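Local coordinates for protein putative amidohydrolase (Unidentified, PDB 3MKV) that probably acts as a zinc-dependent prolidase of the amidohydrolase superfamily, hydrolysing dipeptides that end in proline, at residues L308-E312 against I341-L346. Residues are numbered along the deposited sequence; the frame is centred on the assembly and turned at random.
Sequences LHSIE and ILAEVL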
loop_
_atom_site.group_PDB
_atom_site.type_symbol
_atom_site.label_atom_id
_atom_site.label_comp_id
_atom_site.label_asym_id
_atom_site.label_seq_id
_atom_site.Cartn_x
_atom_site.Cartn_y
_atom_site.Cartn_z
ATOM N N LEU A 308 -6.628 -43.273 25.016
ATOM C CA LEU A 308 -6.253 -44.184 26.089
ATOM C C LEU A 308 -5.314 -45.272 25.558
ATOM O O LEU A 308 -4.302 -45.592 26.177
ATOM C CB LEU A 308 -7.505 -44.799 26.719
ATOM C CG LEU A 308 -7.521 -45.078 28.228
ATOM C CD1 LEU A 308 -7.134 -43.846 29.035
ATOM C CD2 LEU A 308 -8.897 -45.600 28.670
ATOM N N HIS A 309 -5.637 -45.822 24.393
ATOM C CA HIS A 309 -4.818 -46.882 23.815
ATOM C C HIS A 309 -3.439 -46.407 23.309
ATOM O O HIS A 309 -2.455 -47.153 23.381
ATOM C CB HIS A 309 -5.591 -47.621 22.710
ATOM C CG HIS A 309 -4.813 -48.727 22.065
ATOM N ND1 HIS A 309 -4.277 -49.775 22.782
ATOM C CD2 HIS A 309 -4.485 -48.951 20.770
ATOM C CE1 HIS A 309 -3.647 -50.595 21.957
ATOM N NE2 HIS A 309 -3.761 -50.118 20.729
ATOM N N SER A 310 -3.375 -45.179 22.795
ATOM C CA SER A 310 -2.106 -44.610 22.311
ATOM C C SER A 310 -1.021 -44.686 23.371
ATOM O O SER A 310 0.148 -44.910 23.054
ATOM C CB SER A 310 -2.280 -43.155 21.850
ATOM O OG SER A 310 -2.688 -42.303 22.918
ATOM N N ILE A 311 -1.420 -44.495 24.629
ATOM C CA ILE A 311 -0.499 -44.557 25.767
ATOM C C ILE A 311 0.180 -45.924 25.862
ATOM O O ILE A 311 1.403 -46.017 26.039
ATOM C CB ILE A 311 -1.225 -44.257 27.101
ATOM C CG1 ILE A 311 -1.935 -42.900 27.041
ATOM C CG2 ILE A 311 -0.251 -44.301 28.271
ATOM C CD1 ILE A 311 -1.007 -41.732 26.752
ATOM N N GLU A 312 -0.623 -46.978 25.745
ATOM C CA GLU A 312 -0.120 -48.352 25.771
ATOM C C GLU A 312 0.884 -48.563 24.646
ATOM O O GLU A 312 1.970 -49.095 24.869
ATOM C CB GLU A 312 -1.282 -49.342 25.637
ATOM C CG GLU A 312 -2.290 -49.291 26.783
ATOM C CD GLU A 312 -3.644 -49.884 26.403
ATOM O OE1 GLU A 312 -3.792 -50.333 25.247
ATOM O OE2 GLU A 312 -4.561 -49.889 27.256
ATOM N N ILE A 341 -6.868 -40.034 34.656
ATOM C CA ILE A 341 -7.033 -40.666 33.354
ATOM C C ILE A 341 -5.821 -41.519 32.973
ATOM O O ILE A 341 -5.965 -42.697 32.635
ATOM C CB ILE A 341 -7.318 -39.623 32.267
ATOM C CG1 ILE A 341 -8.663 -38.940 32.532
ATOM C CG2 ILE A 341 -7.303 -40.267 30.894
ATOM C CD1 ILE A 341 -8.995 -37.837 31.558
ATOM N N LEU A 342 -4.626 -40.936 33.036
ATOM C CA LEU A 342 -3.406 -41.684 32.737
ATOM C C LEU A 342 -3.231 -42.846 33.716
ATOM O O LEU A 342 -2.651 -43.875 33.377
ATOM C CB LEU A 342 -2.177 -40.769 32.776
ATOM C CG LEU A 342 -2.122 -39.575 31.808
ATOM C CD1 LEU A 342 -1.021 -38.577 32.183
ATOM C CD2 LEU A 342 -1.948 -40.033 30.372
ATOM N N ALA A 343 -3.733 -42.674 34.935
ATOM C CA ALA A 343 -3.581 -43.687 35.976
ATOM C C ALA A 343 -4.247 -45.007 35.594
ATOM O O ALA A 343 -3.894 -46.061 36.115
ATOM C CB ALA A 343 -4.130 -43.178 37.306
ATOM N N GLU A 344 -5.210 -44.943 34.682
ATOM C CA GLU A 344 -5.925 -46.131 34.252
ATOM C C GLU A 344 -5.035 -47.052 33.423
ATOM O O GLU A 344 -5.367 -48.218 33.199
ATOM C CB GLU A 344 -7.151 -45.743 33.437
ATOM C CG GLU A 344 -8.130 -44.858 34.177
ATOM C CD GLU A 344 -9.165 -44.242 33.247
ATOM O OE1 GLU A 344 -8.965 -44.302 32.011
ATOM O OE2 GLU A 344 -10.171 -43.697 33.755
ATOM N N VAL A 345 -3.900 -46.540 32.968
ATOM C CA VAL A 345 -3.066 -47.326 32.072
ATOM C C VAL A 345 -1.614 -47.350 32.518
ATOM O O VAL A 345 -0.898 -48.317 32.263
ATOM C CB VAL A 345 -3.164 -46.820 30.613
ATOM C CG1 VAL A 345 -2.065 -47.439 29.763
ATOM C CG2 VAL A 345 -4.535 -47.138 30.035
ATOM N N LEU A 346 -1.188 -46.283 33.186
ATOM C CA LEU A 346 0.172 -46.186 33.692
ATOM C C LEU A 346 0.166 -46.310 35.207
ATOM O O LEU A 346 -0.851 -46.033 35.847
ATOM C CB LEU A 346 0.794 -44.850 33.289
ATOM C CG LEU A 346 0.858 -44.584 31.791
ATOM C CD1 LEU A 346 1.653 -43.331 31.512
ATOM C CD2 LEU A 346 1.479 -45.780 31.101
#
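Val-345 pushes its branched end between Leu-308 and Glu-312, residues one helical turn apart on helix 307-317. Its CG1, anti to the backbone N (chi1 167°), lies 3.5 Å from Glu-312 CG and also meets Ile-311 CG2, while its CG2 faces Leu-308 CG at 4.1 Å. A short beta-branched residue suits this place, since its two methyls spread over Glu-312, one reaching on to Ile-311 and the other to Leu-308. Glu-312 meets Val-345 chiefly through CG, with OE2 near its CG2 as well; OE1 takes a 2.6 Å hydrogen bond from ND1 of His-309, in the plane of the imidazole. The two segments belong to the outer helical layer of the metal-dependent TIM-barrel domain, where helix 307-317 packs against helix 337-343 and the chain running on to Leu-346. Deeper in, Ile-311 is buried, its two branches going to different leucines: CG2 presses on Leu-346 CD2 at 3.6 Å, and CD1 reaches Leu-342 CD2 at 4.1 Å. Leu-277 of helix 277-286 touches Ile-311, Ile-341 and Leu-342, closing this apolar cluster from another helix. Leu-308, partly exposed, sets CD1 4.0 Å from CG2 of the buried Ile-341, while the side chain of the exposed Glu-344 crosses that of Leu-308 at about a right angle, its OE1 3.5 Å from CD1.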